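Local atomic coordinates of phosphoacetylglucosamine mutase (PDB entry 5O9X), a protein that probably interconverts the 6-phosphate and 1-phosphate of N-acetylglucosamine as a phosphohexomutase, and holds glucose 1,6-bisphosphate in its ligand pocket here. Residues Phe32-Lys35 with Ala36-Asn40; Tyr231-Glu234 with Asp235-Leu238; Phe389-Asn392 with Ala393-Thr396; Ala520-Ser523 with Glu524-Asp527; Phe471-Tyr474 with Asp475-Lys479. The protein carries 1 engineered substitution. One frame throughout, in Å; residues are numbered along the deposited sequence.

How the contacts relate
Five short local contacts sample how a four-part phosphohexomutase turns its chain. Contacts 1 and 3 are partly buried, whereas contacts 2, 4 and 5 lie at the surface. Contacts 3 and 4 solve the same problem, the start of a helix, with a serine N-cap; contact 3 adds apolar packing, contact 4 adds charges. Contact 2 closes the way from a helix to a strand with a water and a threonine, and contact 5 reverses the chain in a hairpin whose tip carries salt bridges. Contacts 4 and 5 share the C-terminal domain, their centres about 23 Å apart. Only contact 1 includes the bound bisphosphate, although Glu477 of contact 5 comes within about 7 Å of it.

Contact 1 (Phe32-Lys35 with Ala36-Asn40); sequences FRMK and ADLLN. Unlike the reference sequence in segment 32-35: Lys35 (reference Arg). With G16 (1,6-di-O-phosphono-alpha-D-glucopyranose), chain B.
Met34 overlaps the side chain of Leu39, with Met34 CG set against Leu39 CG at 3.6 Å. One bond further on the sulfur also reaches the base of Leu38, and Met34 SD stands 3.7 Å from Leu38 CB. The bend at the end of the methionine (chi3 70°) carries CE back toward Leu39 CD2, so that the thioether crosses over the leucine's branched end. What brings the two leucines round to this strand residue is a 3-10 turn. Leu38 N donates to Lys35 O over 3.0 Å, and Leu39 N makes the next such step to Ala36 O at 3.2 Å. Lys35 runs out extended, its methylenes passing the carboxylate of Asp37; Lys35 NZ and Asp37 OD2 remain 4.7 Å apart, opposite charges that would attract at most weakly at this separation. Arg33 leads away from the turn. Its NH1 donates to O2X of the bisphosphate at 2.8 Å and its NH2 to O1X at 2.7 Å, and the phosphorus P' lies in the guanidinium plane at its edge, a two-pronged grip on the 1-phosphate. Asn71 also accepts from NH1, which would steady the rotation of the group. Strand 32-35 is thus the edge strand of the domain I alpha/beta/alpha sheet, paired with strand 75-81 and turning through a 3-10 segment into helix 40-56, while Arg33 lines the bisphosphate pocket beside His70.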
loop_
_atom_site.group_PDB
_atom_site.type_symbol
_atom_site.label_atom_id
_atom_site.label_comp_id
_atom_site.label_asym_id
_atom_site.label_seq_id
_atom_site.Cartn_x
_atom_site.Cartn_y
_atom_site.Cartn_z
ATOM N N PHE A 32 -3.192 10.147 -9.268
ATOM C CA PHE A 32 -2.402 11.261 -9.714
ATOM C C PHE A 32 -1.414 11.659 -8.606
ATOM O O PHE A 32 -1.798 11.716 -7.428
ATOM C CB PHE A 32 -3.303 12.454 -10.019
ATOM C CG PHE A 32 -4.338 12.160 -11.097
ATOM C CD1 PHE A 32 -3.958 12.054 -12.446
ATOM C CD2 PHE A 32 -5.676 11.966 -10.741
ATOM C CE1 PHE A 32 -4.915 11.736 -13.414
ATOM C CE2 PHE A 32 -6.649 11.671 -11.718
ATOM C CZ PHE A 32 -6.256 11.581 -13.059
ATOM N N ARG A 33 -0.176 11.905 -9.002
ATOM C CA ARG A 33 0.866 12.247 -8.065
ATOM C C ARG A 33 1.939 13.066 -8.770
ATOM O O ARG A 33 2.422 12.676 -9.832
ATOM C CB ARG A 33 1.480 10.914 -7.553
ATOM C CG ARG A 33 2.276 11.145 -6.292
ATOM C CD ARG A 33 2.672 9.777 -5.744
ATOM N NE ARG A 33 1.585 8.979 -5.166
ATOM C CZ ARG A 33 1.861 7.794 -4.517
ATOM N NH1 ARG A 33 3.159 7.434 -4.287
ATOM N NH2 ARG A 33 0.894 7.040 -3.963
ATOM N N MET A 34 2.338 14.183 -8.192
ATOM C CA MET A 34 3.243 15.088 -8.865
ATOM C C MET A 34 3.647 16.189 -7.908
ATOM O O MET A 34 3.138 16.226 -6.766
ATOM C CB MET A 34 2.540 15.713 -10.095
ATOM C CG MET A 34 1.365 16.590 -9.720
ATOM S SD MET A 34 0.176 16.771 -11.070
ATOM C CE MET A 34 -0.635 15.179 -11.250
ATOM N N LYS A 35 4.503 17.114 -8.378
ATOM C CA LYS A 35 4.839 18.290 -7.565
ATOM C C LYS A 35 3.544 19.029 -7.212
ATOM O O LYS A 35 2.683 19.238 -8.078
ATOM C CB LYS A 35 5.922 19.211 -8.215
ATOM C CG LYS A 35 6.658 20.050 -7.192
ATOM C CD LYS A 35 7.793 20.834 -7.834
ATOM C CE LYS A 35 8.123 22.102 -7.041
ATOM N NZ LYS A 35 9.519 22.497 -7.417
ATOM N N ALA A 36 3.417 19.423 -5.937
ATOM C CA ALA A 36 2.119 19.874 -5.381
ATOM C C ALA A 36 1.640 21.147 -6.065
ATOM O O ALA A 36 0.428 21.376 -6.132
ATOM C CB ALA A 36 2.205 20.096 -3.888
ATOM N N ASP A 37 2.577 21.964 -6.599
ATOM C CA ASP A 37 2.102 23.223 -7.280
ATOM C C ASP A 37 1.360 22.954 -8.605
ATOM O O ASP A 37 0.735 23.870 -9.159
ATOM C CB ASP A 37 3.205 24.285 -7.454
ATOM C CG ASP A 37 4.407 23.778 -8.256
ATOM O OD1 ASP A 37 4.384 22.629 -8.799
ATOM O OD2 ASP A 37 5.400 24.541 -8.335
ATOM N N LEU A 38 1.416 21.718 -9.103
ATOM C CA LEU A 38 0.694 21.323 -10.318
ATOM C C LEU A 38 -0.703 20.792 -10.096
ATOM O O LEU A 38 -1.447 20.559 -11.080
ATOM C CB LEU A 38 1.457 20.266 -11.094
ATOM C CG LEU A 38 2.855 20.657 -11.555
ATOM C CD1 LEU A 38 3.611 19.467 -12.183
ATOM C CD2 LEU A 38 2.840 21.925 -12.453
ATOM N N LEU A 39 -1.090 20.611 -8.829
ATOM C CA LEU A 39 -2.245 19.800 -8.505
ATOM C C LEU A 39 -3.652 20.445 -8.473
ATOM O O LEU A 39 -4.650 19.717 -8.513
ATOM C CB LEU A 39 -1.988 19.049 -7.195
ATOM C CG LEU A 39 -1.153 17.793 -7.485
ATOM C CD1 LEU A 39 -0.501 17.382 -6.160
ATOM C CD2 LEU A 39 -2.038 16.659 -8.076
ATOM N N ASN A 40 -3.796 21.780 -8.423
ATOM C CA ASN A 40 -5.172 22.293 -8.198
ATOM C C ASN A 40 -6.265 21.728 -9.161
ATOM O O ASN A 40 -7.333 21.259 -8.719
ATOM C CB ASN A 40 -5.184 23.827 -8.311
ATOM C CG ASN A 40 -4.650 24.506 -7.065
ATOM O OD1 ASN A 40 -4.352 23.868 -6.021
ATOM N ND2 ASN A 40 -4.473 25.793 -7.168
HETATM C C1 G16 B . 2.618 3.066 -4.623
HETATM C C2 G16 B . 1.741 1.840 -4.860
HETATM C C3 G16 B . 2.586 0.537 -4.694
HETATM C C4 G16 B . 3.822 0.482 -5.574
HETATM C C5 G16 B . 4.657 1.724 -5.287
HETATM C C6 G16 B . 5.771 1.978 -6.275
HETATM O O1 G16 B . 3.095 3.040 -3.274
HETATM O O2 G16 B . 0.551 1.794 -4.013
HETATM O O3 G16 B . 1.727 -0.519 -4.868
HETATM O O4 G16 B . 4.710 -0.698 -5.344
HETATM O O5 G16 B . 3.890 2.937 -5.472
HETATM O O6 G16 B . 5.135 2.134 -7.623
HETATM P P G16 B . 6.076 2.529 -8.884
HETATM O O1P G16 B . 7.274 1.553 -8.930
HETATM O O2P G16 B . 6.617 3.958 -8.639
HETATM O O3P G16 B . 5.194 2.560 -10.150
HETATM P "P'" G16 B . 2.783 4.234 -2.197
HETATM O O1X G16 B . 1.354 4.769 -2.485
HETATM O O2X G16 B . 3.763 5.407 -2.522
HETATM O O3X G16 B . 3.109 3.728 -0.834
#

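Contact 2 (Tyr231-Glu234 with Asp235-Leu238); sequences YLPE and DTGL
Pro233 meets Thr236 through carbon alone: the proline CG lies 3.6 Å from the threonine methyl CG2, the ring presenting its outer corner to that branch. A second, looser touch joins the branch ends of two leucines, Leu232 CD1 and Leu238 CD2, at 4.2 Å. Between these apolar pairs sits a water that spans the loop. It donates to Pro233 O at 2.8 Å and lies 2.6 Å from Thr236 OG1, linking a backbone carbonyl to a hydroxyl where the two are too far apart to bond directly. The hydroxyl is placed for this by its torsion: with OG1 between the backbone N and the carbonyl carbon (chi1 61°), it faces the interior of the loop and CG2 is left for the proline. The same oxygen accepts from Leu238 N at 3.2 Å with an N-H...O angle of 164°, which makes an ST turn. The turn belongs to the connection between helix 221-231 and strand 240-243, the second half of a beta-alpha-beta crossover that starts from the adjacent parallel strand 212-215. Gly237, at a positive phi of 83°, lets the chain swing from Thr236 to Leu238. Further out, backbone hydrogen bonding to Val208 fixes Thr236, and Pro233 leans on Lys200 of helix 188-202. Leu238 rests on Leu433 and Glu436 of helix 428-442.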
loop_
_atom_site.group_PDB
_atom_site.type_symbol
_atom_site.label_atom_id
_atom_site.label_comp_id
_atom_site.label_asym_id
_atom_site.label_seq_id
_atom_site.Cartn_x
_atom_site.Cartn_y
_atom_site.Cartn_z
ATOM N N TYR A 231 -5.018 2.627 23.359
ATOM C CA TYR A 231 -6.063 1.597 23.306
ATOM C C TYR A 231 -5.592 0.170 23.504
ATOM O O TYR A 231 -6.407 -0.680 23.759
ATOM C CB TYR A 231 -6.839 1.687 21.991
ATOM C CG TYR A 231 -7.648 2.980 21.855
ATOM C CD1 TYR A 231 -9.045 2.988 22.055
ATOM C CD2 TYR A 231 -7.021 4.202 21.507
ATOM C CE1 TYR A 231 -9.782 4.201 21.922
ATOM C CE2 TYR A 231 -7.759 5.345 21.329
ATOM C CZ TYR A 231 -9.133 5.352 21.569
ATOM O OH TYR A 231 -9.895 6.518 21.393
ATOM N N LEU A 232 -4.280 -0.110 23.334
ATOM C CA LEU A 232 -3.836 -1.526 23.221
ATOM C C LEU A 232 -3.914 -2.259 24.586
ATOM O O LEU A 232 -3.777 -1.605 25.603
ATOM C CB LEU A 232 -2.411 -1.634 22.639
ATOM C CG LEU A 232 -2.310 -1.215 21.149
ATOM C CD1 LEU A 232 -0.840 -1.257 20.750
ATOM C CD2 LEU A 232 -3.075 -2.195 20.252
ATOM N N PRO A 233 -4.099 -3.595 24.590
ATOM C CA PRO A 233 -4.226 -4.287 25.900
ATOM C C PRO A 233 -2.928 -4.256 26.649
ATOM O O PRO A 233 -1.853 -4.082 26.035
ATOM C CB PRO A 233 -4.656 -5.718 25.534
ATOM C CG PRO A 233 -4.255 -5.881 24.109
ATOM C CD PRO A 233 -4.313 -4.520 23.454
ATOM N N GLU A 234 -3.001 -4.440 27.967
ATOM C CA GLU A 234 -1.913 -4.022 28.889
ATOM C C GLU A 234 -0.741 -5.005 29.170
ATOM O O GLU A 234 0.421 -4.553 29.483
ATOM C CB GLU A 234 -2.549 -3.564 30.238
ATOM C CG GLU A 234 -1.710 -2.549 31.022
ATOM C CD GLU A 234 -1.799 -1.117 30.494
ATOM O OE1 GLU A 234 -1.924 -0.163 31.311
ATOM O OE2 GLU A 234 -1.727 -0.941 29.262
ATOM N N ASP A 235 -1.050 -6.314 29.119
ATOM C CA ASP A 235 -0.080 -7.371 29.489
ATOM C C ASP A 235 0.269 -8.267 28.284
ATOM O O ASP A 235 0.183 -9.497 28.344
ATOM C CB ASP A 235 -0.606 -8.180 30.685
ATOM C CG ASP A 235 -2.080 -8.538 30.555
ATOM O OD1 ASP A 235 -2.919 -7.995 31.319
ATOM O OD2 ASP A 235 -2.401 -9.362 29.687
ATOM N N THR A 236 0.596 -7.644 27.147
ATOM C CA THR A 236 0.889 -8.445 25.940
ATOM C C THR A 236 2.376 -8.483 25.784
ATOM O O THR A 236 2.885 -9.184 24.894
ATOM C CB THR A 236 0.324 -7.803 24.630
ATOM O OG1 THR A 236 0.950 -6.527 24.497
ATOM C CG2 THR A 236 -1.205 -7.673 24.619
ATOM N N GLY A 237 3.107 -7.718 26.598
ATOM C CA GLY A 237 4.573 -7.627 26.470
ATOM C C GLY A 237 5.030 -6.608 25.390
ATOM O O GLY A 237 6.203 -6.320 25.277
ATOM N N LEU A 238 4.117 -6.071 24.596
ATOM C CA LEU A 238 4.512 -5.169 23.514
ATOM C C LEU A 238 4.929 -3.830 24.142
ATOM O O LEU A 238 4.162 -3.185 24.854
ATOM C CB LEU A 238 3.361 -4.981 22.557
ATOM C CG LEU A 238 3.673 -4.091 21.348
ATOM C CD1 LEU A 238 4.751 -4.742 20.513
ATOM C CD2 LEU A 238 2.422 -3.950 20.501
HETATM O O HOH W 1 -0.507 -4.541 23.650
#

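Contact 3 (Phe389-Asn392 with Ala393-Thr396); sequences FSEN and ALKT
Ala393 comes first, and its backbone N is taken by the hydroxyl of Ser390: the N...OG distance between Ala393 N and Ser390 OG is 3.0 Å, with an N-H...O angle of 152°. Ser390 is the N-cap of the helix, and its OG, folded in over the backbone (chi1 73°), stands in for the carbonyl that a preceding turn would have supplied. The methyl of Ala393 packs close by, Ala393 CB lying 3.4 Å from Ser390 OG. Leu394 follows, with its N donating to Ser390 O at 2.9 Å as the first turn of the helix closes. Its side chain leans back over the residue before the cap, and Leu394 CD2 reaches Phe389 CB at 3.6 Å, so the leucine meets the root of the phenylalanine. Lys395 continues the helical i to i+4 series through Lys395 N to Glu391 O at 3.0 Å, while its CB brushes the same carbonyl and its amine end leads away. At Thr396 one carbonyl is gripped twice: Asn392 O accepts from Thr396 N at 3.0 Å and from Thr396 OG1 at 2.9 Å, the donors coming from opposite faces of its plane. Here the hydroxyl sits beside its own backbone N (chi1 -54°), which turns it back down the helix. Strand 385-389, at the edge of its sheet, thus passes straight into helix 391-399; Phe389 and Leu394 both pack on helix 405-420, and Ala393 touches Leu330 and Asp374 in loops.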
loop_
_atom_site.group_PDB
_atom_site.type_symbol
_atom_site.label_atom_id
_atom_site.label_comp_id
_atom_site.label_asym_id
_atom_site.label_seq_id
_atom_site.Cartn_x
_atom_site.Cartn_y
_atom_site.Cartn_z
ATOM N N PHE A 389 -9.144 -13.034 2.943
ATOM C CA PHE A 389 -9.821 -14.331 3.221
ATOM C C PHE A 389 -11.089 -14.325 2.406
ATOM O O PHE A 389 -11.875 -13.383 2.505
ATOM C CB PHE A 389 -10.165 -14.429 4.696
ATOM C CG PHE A 389 -8.951 -14.519 5.580
ATOM C CD1 PHE A 389 -8.407 -15.778 5.912
ATOM C CD2 PHE A 389 -8.340 -13.348 6.052
ATOM C CE1 PHE A 389 -7.282 -15.874 6.731
ATOM C CE2 PHE A 389 -7.188 -13.425 6.845
ATOM C CZ PHE A 389 -6.681 -14.691 7.192
ATOM N N SER A 390 -11.233 -15.322 1.573
ATOM C CA SER A 390 -12.472 -15.461 0.743
ATOM C C SER A 390 -13.746 -15.674 1.577
ATOM O O SER A 390 -13.676 -16.019 2.780
ATOM C CB SER A 390 -12.361 -16.632 -0.199
ATOM O OG SER A 390 -12.474 -17.904 0.467
ATOM N N GLU A 391 -14.912 -15.477 0.952
ATOM C CA GLU A 391 -16.171 -15.817 1.624
ATOM C C GLU A 391 -16.230 -17.255 2.251
ATOM O O GLU A 391 -16.544 -17.405 3.442
ATOM C CB GLU A 391 -17.364 -15.474 0.725
ATOM C CG GLU A 391 -17.659 -13.975 0.628
ATOM C CD GLU A 391 -17.548 -13.214 1.969
ATOM O OE1 GLU A 391 -18.286 -13.559 2.924
ATOM O OE2 GLU A 391 -16.712 -12.273 2.085
ATOM N N ASN A 392 -15.855 -18.251 1.463
ATOM C CA ASN A 392 -15.785 -19.626 1.879
ATOM C C ASN A 392 -14.788 -19.850 2.998
ATOM O O ASN A 392 -15.044 -20.637 3.902
ATOM C CB ASN A 392 -15.509 -20.520 0.681
ATOM C CG ASN A 392 -16.757 -20.682 -0.210
ATOM O OD1 ASN A 392 -17.878 -20.288 0.171
ATOM N ND2 ASN A 392 -16.574 -21.262 -1.389
ATOM N N ALA A 393 -13.655 -19.146 2.962
ATOM C CA ALA A 393 -12.638 -19.297 4.026
ATOM C C ALA A 393 -13.180 -18.743 5.336
ATOM O O ALA A 393 -13.037 -19.376 6.465
ATOM C CB ALA A 393 -11.305 -18.608 3.580
ATOM N N LEU A 394 -13.844 -17.596 5.243
ATOM C CA LEU A 394 -14.346 -16.970 6.470
ATOM C C LEU A 394 -15.416 -17.831 7.125
ATOM O O LEU A 394 -15.475 -17.900 8.367
ATOM C CB LEU A 394 -14.875 -15.570 6.233
ATOM C CG LEU A 394 -13.838 -14.515 5.886
ATOM C CD1 LEU A 394 -14.548 -13.213 5.467
ATOM C CD2 LEU A 394 -12.889 -14.290 7.091
ATOM N N LYS A 395 -16.252 -18.450 6.277
ATOM C CA LYS A 395 -17.341 -19.346 6.729
ATOM C C LYS A 395 -16.735 -20.572 7.423
ATOM O O LYS A 395 -17.126 -20.865 8.520
ATOM C CB LYS A 395 -18.289 -19.757 5.563
ATOM C CG LYS A 395 -19.583 -18.952 5.476
ATOM C CD LYS A 395 -20.613 -19.537 4.469
ATOM C CE LYS A 395 -21.010 -21.001 4.753
ATOM N NZ LYS A 395 -22.201 -21.519 4.001
ATOM N N THR A 396 -15.747 -21.222 6.800
ATOM C CA THR A 396 -14.961 -22.287 7.415
ATOM C C THR A 396 -14.348 -21.861 8.746
ATOM O O THR A 396 -14.476 -22.597 9.718
ATOM C CB THR A 396 -13.854 -22.767 6.488
ATOM O OG1 THR A 396 -14.418 -23.125 5.230
ATOM C CG2 THR A 396 -13.118 -23.995 7.092
#

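Contact 4 (Ala520-Ser523 with Glu524-Asp527); sequences ASRS and EADD
The Ser521 hydroxyl bonds to Glu524 twice, to its carboxylate and, weakly, from its backbone N. Ser521 OG donates to Glu524 OE1 at 2.7 Å, on the anti lone pair of that oxygen. It accepts from Glu524 N at 3.4 Å, the bond that marks Ser521 as the N-cap. A chi1 of 75° tucks OG in over the helix start, where it meets both groups. The other carboxylate oxygen, OE2, accepts from the backbone N of Asn498, so both carboxylate oxygens have a partner.

Charge pairing spans one turn, from Arg522 to Asp526. Arg522 NH1 meets Asp526 OD1 at 3.1 Å in a salt bridge; the oxygen lies close to the guanidinium plane, whereas NH1 stands 42° out of the carboxylate plane. Asp526 OD1 has a second partner in Arg459, and Arg522 NH1 another in Ser458 O, so the pair is probably one link in a wider network.

Backbone bonds supply the regular helix: Ala525 N to Ser521 O, Asp526 N to Arg522 O and Asp527 N to Ser523 O, each 3.0 Å long. The turn opens helix 522-539, which follows strand 513-518; Arg522 and Asp526 face the start of strand 458-463, while Glu524 and Asp527 reach toward Tyr497 and Asn498 just beyond helix 486-495.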
loop_
_atom_site.group_PDB
_atom_site.type_symbol
_atom_site.label_atom_id
_atom_site.label_comp_id
_atom_site.label_asym_id
_atom_site.label_seq_id
_atom_site.Cartn_x
_atom_site.Cartn_y
_atom_site.Cartn_z
ATOM N N ALA A 520 23.969 -13.861 -6.967
ATOM C CA ALA A 520 24.378 -14.662 -5.800
ATOM C C ALA A 520 25.321 -13.956 -4.875
ATOM O O ALA A 520 25.446 -14.328 -3.711
ATOM C CB ALA A 520 25.006 -15.975 -6.296
ATOM N N SER A 521 26.010 -12.916 -5.358
ATOM C CA SER A 521 27.003 -12.232 -4.557
ATOM C C SER A 521 26.820 -10.714 -4.701
ATOM O O SER A 521 26.206 -10.243 -5.693
ATOM C CB SER A 521 28.457 -12.659 -4.979
ATOM O OG SER A 521 28.797 -12.034 -6.223
ATOM N N ARG A 522 27.297 -9.956 -3.695
ATOM C CA ARG A 522 27.183 -8.485 -3.670
ATOM C C ARG A 522 27.822 -7.816 -4.920
ATOM O O ARG A 522 27.198 -6.908 -5.532
ATOM C CB ARG A 522 27.843 -7.911 -2.393
ATOM C CG ARG A 522 27.848 -6.377 -2.199
ATOM C CD ARG A 522 26.602 -5.593 -2.737
ATOM N NE ARG A 522 25.473 -5.965 -1.976
ATOM C CZ ARG A 522 24.189 -5.933 -2.323
ATOM N NH1 ARG A 522 23.723 -5.421 -3.466
ATOM N NH2 ARG A 522 23.385 -6.356 -1.420
ATOM N N SER A 523 29.056 -8.252 -5.284
ATOM C CA SER A 523 29.742 -7.708 -6.450
ATOM C C SER A 523 28.932 -7.938 -7.736
ATOM O O SER A 523 28.834 -7.045 -8.581
ATOM C CB SER A 523 31.188 -8.279 -6.577
ATOM O OG SER A 523 31.850 -7.623 -5.491
ATOM N N GLU A 524 28.380 -9.135 -7.874
ATOM C CA GLU A 524 27.581 -9.442 -9.073
ATOM C C GLU A 524 26.316 -8.615 -9.140
ATOM O O GLU A 524 25.964 -8.103 -10.236
ATOM C CB GLU A 524 27.221 -10.911 -9.130
ATOM C CG GLU A 524 28.421 -11.814 -9.526
ATOM C CD GLU A 524 28.067 -13.271 -9.313
ATOM O OE1 GLU A 524 27.809 -13.655 -8.111
ATOM O OE2 GLU A 524 27.919 -13.978 -10.323
ATOM N N ALA A 525 25.598 -8.523 -8.024
ATOM C CA ALA A 525 24.305 -7.788 -8.101
ATOM C C ALA A 525 24.572 -6.319 -8.402
ATOM O O ALA A 525 23.819 -5.704 -9.144
ATOM C CB ALA A 525 23.526 -7.905 -6.805
ATOM N N ASP A 526 25.601 -5.715 -7.770
ATOM C CA ASP A 526 25.872 -4.305 -8.026
ATOM C C ASP A 526 26.330 -4.069 -9.469
ATOM O O ASP A 526 25.976 -3.056 -10.091
ATOM C CB ASP A 526 26.998 -3.849 -7.056
ATOM C CG ASP A 526 26.465 -3.657 -5.596
ATOM O OD1 ASP A 526 25.250 -3.629 -5.410
ATOM O OD2 ASP A 526 27.243 -3.530 -4.666
ATOM N N ASP A 527 27.124 -5.010 -9.984
ATOM C CA ASP A 527 27.611 -4.860 -11.372
ATOM C C ASP A 527 26.465 -4.970 -12.372
ATOM O O ASP A 527 26.332 -4.165 -13.298
ATOM C CB ASP A 527 28.628 -5.963 -11.648
ATOM C CG ASP A 527 29.447 -5.716 -12.920
ATOM O OD1 ASP A 527 29.726 -4.525 -13.163
ATOM O OD2 ASP A 527 29.790 -6.723 -13.626
#

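Contact 5 (Phe471-Tyr474 with Asp475-Lys479); sequences FKAY and DAERK
A beta hairpin with a type I' turn at its tip joins strands 472-474 and 479-482, and Tyr474 pairs with Lys479 at its neck. The two form an antiparallel hydrogen-bonded pair: Tyr474 N donates to Lys479 O at 2.8 Å and Lys479 N to Tyr474 O at 3.1 Å. Because Arg478 and Lys479 both stand opposite Tyr474, the second strand carries a classic bulge. On the same face of the ribbon the lysine chain crosses the tyrosine ring, with Lys479 CB 3.9 Å from the centroid of the Tyr474 ring in a CH-pi contact over the face. A chi1 of 66° swings the ring over its own backbone to meet it. Asp475 gathers the tip. Its carbonyl O accepts from Arg478 N at 3.0 Å and from Arg478 NE at 2.9 Å, approached from opposite faces of its plane. Its carboxylate completes the grip, Arg478 NH2 lying 3.0 Å from Asp475 OD1, so the arginine binds side-on to two atoms of one residue. A weaker pairing joins Lys479 NZ to Asp475 OD2 at 3.4 Å. Glu477 turns away, tying the tip to strand 501-506 through Arg505 and to the chain just past strand 356-359 through Thr361 N. One carboxylate shared by two cations would tend to keep Asp475 ionised, and would add an electrostatic tie to the backbone bonds of the turn.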
loop_
_atom_site.group_PDB
_atom_site.type_symbol
_atom_site.label_atom_id
_atom_site.label_comp_id
_atom_site.label_asym_id
_atom_site.label_seq_id
_atom_site.Cartn_x
_atom_site.Cartn_y
_atom_site.Cartn_z
ATOM N N PHE A 471 9.391 3.373 -22.329
ATOM C CA PHE A 471 9.699 2.081 -21.623
ATOM C C PHE A 471 8.381 1.366 -21.353
ATOM O O PHE A 471 7.593 1.798 -20.492
ATOM C CB PHE A 471 10.432 2.357 -20.313
ATOM C CG PHE A 471 11.802 2.911 -20.536
ATOM C CD1 PHE A 471 12.908 2.038 -20.638
ATOM C CD2 PHE A 471 11.984 4.294 -20.824
ATOM C CE1 PHE A 471 14.203 2.548 -20.838
ATOM C CE2 PHE A 471 13.258 4.785 -21.051
ATOM C CZ PHE A 471 14.356 3.941 -21.081
ATOM N N LYS A 472 8.095 0.325 -22.132
ATOM C CA LYS A 472 6.757 -0.350 -22.064
ATOM C C LYS A 472 7.033 -1.817 -21.727
ATOM O O LYS A 472 7.842 -2.494 -22.406
ATOM C CB LYS A 472 5.941 -0.211 -23.362
ATOM C CG LYS A 472 5.727 1.265 -23.796
ATOM C CD LYS A 472 4.827 1.485 -25.038
ATOM C CE LYS A 472 5.294 0.709 -26.256
ATOM N NZ LYS A 472 5.830 1.405 -27.470
ATOM N N ALA A 473 6.452 -2.258 -20.640
ATOM C CA ALA A 473 6.784 -3.572 -20.133
ATOM C C ALA A 473 5.628 -4.582 -20.197
ATOM O O ALA A 473 4.472 -4.198 -20.187
ATOM C CB ALA A 473 7.319 -3.441 -18.686
ATOM N N TYR A 474 5.948 -5.862 -20.144
ATOM C CA TYR A 474 4.899 -6.915 -20.148
ATOM C C TYR A 474 5.395 -8.137 -19.335
ATOM O O TYR A 474 6.541 -8.114 -18.827
ATOM C CB TYR A 474 4.473 -7.270 -21.618
ATOM C CG TYR A 474 5.649 -7.923 -22.338
ATOM C CD1 TYR A 474 5.767 -9.335 -22.341
ATOM C CD2 TYR A 474 6.657 -7.149 -22.967
ATOM C CE1 TYR A 474 6.847 -9.993 -22.958
ATOM C CE2 TYR A 474 7.767 -7.788 -23.551
ATOM C CZ TYR A 474 7.845 -9.183 -23.528
ATOM O OH TYR A 474 8.918 -9.782 -24.145
ATOM N N ASP A 475 4.510 -9.151 -19.130
ATOM C CA ASP A 475 4.824 -10.378 -18.384
ATOM C C ASP A 475 5.074 -10.020 -16.916
ATOM O O ASP A 475 6.193 -10.208 -16.382
ATOM C CB ASP A 475 5.997 -11.142 -19.068
ATOM C CG ASP A 475 6.308 -12.480 -18.387
ATOM O OD1 ASP A 475 5.507 -12.965 -17.572
ATOM O OD2 ASP A 475 7.447 -12.935 -18.517
ATOM N N ALA A 476 4.032 -9.472 -16.281
ATOM C CA ALA A 476 4.151 -8.946 -14.900
ATOM C C ALA A 476 5.321 -7.940 -14.861
ATOM O O ALA A 476 6.113 -7.844 -13.897
ATOM C CB ALA A 476 4.254 -10.115 -13.847
ATOM N N GLU A 477 5.373 -7.141 -15.941
ATOM C CA GLU A 477 6.348 -6.090 -16.148
ATOM C C GLU A 477 7.843 -6.565 -16.135
ATOM O O GLU A 477 8.738 -5.769 -15.885
ATOM C CB GLU A 477 6.075 -4.908 -15.188
ATOM C CG GLU A 477 4.661 -4.297 -15.394
ATOM C CD GLU A 477 4.381 -3.282 -14.311
ATOM O OE1 GLU A 477 4.448 -3.675 -13.117
ATOM O OE2 GLU A 477 4.337 -2.087 -14.614
ATOM N N ARG A 478 8.100 -7.856 -16.359
ATOM C CA ARG A 478 9.460 -8.420 -16.257
ATOM C C ARG A 478 10.275 -8.271 -17.574
ATOM O O ARG A 478 11.475 -8.541 -17.584
ATOM C CB ARG A 478 9.476 -9.899 -15.750
ATOM C CG ARG A 478 8.905 -9.972 -14.329
ATOM C CD ARG A 478 8.676 -11.412 -13.840
ATOM N NE ARG A 478 7.497 -12.005 -14.516
ATOM C CZ ARG A 478 7.034 -13.206 -14.136
ATOM N NH1 ARG A 478 7.620 -13.841 -13.117
ATOM N NH2 ARG A 478 5.995 -13.743 -14.745
ATOM N N LYS A 479 9.617 -7.854 -18.660
ATOM C CA LYS A 479 10.325 -7.672 -19.962
ATOM C C LYS A 479 9.889 -6.353 -20.563
ATOM O O LYS A 479 8.724 -6.011 -20.431
ATOM C CB LYS A 479 9.995 -8.865 -20.894
ATOM C CG LYS A 479 10.584 -10.206 -20.362
ATOM C CD LYS A 479 9.917 -11.333 -21.177
ATOM C CE LYS A 479 10.567 -12.707 -21.017
ATOM N NZ LYS A 479 10.629 -13.086 -19.570
#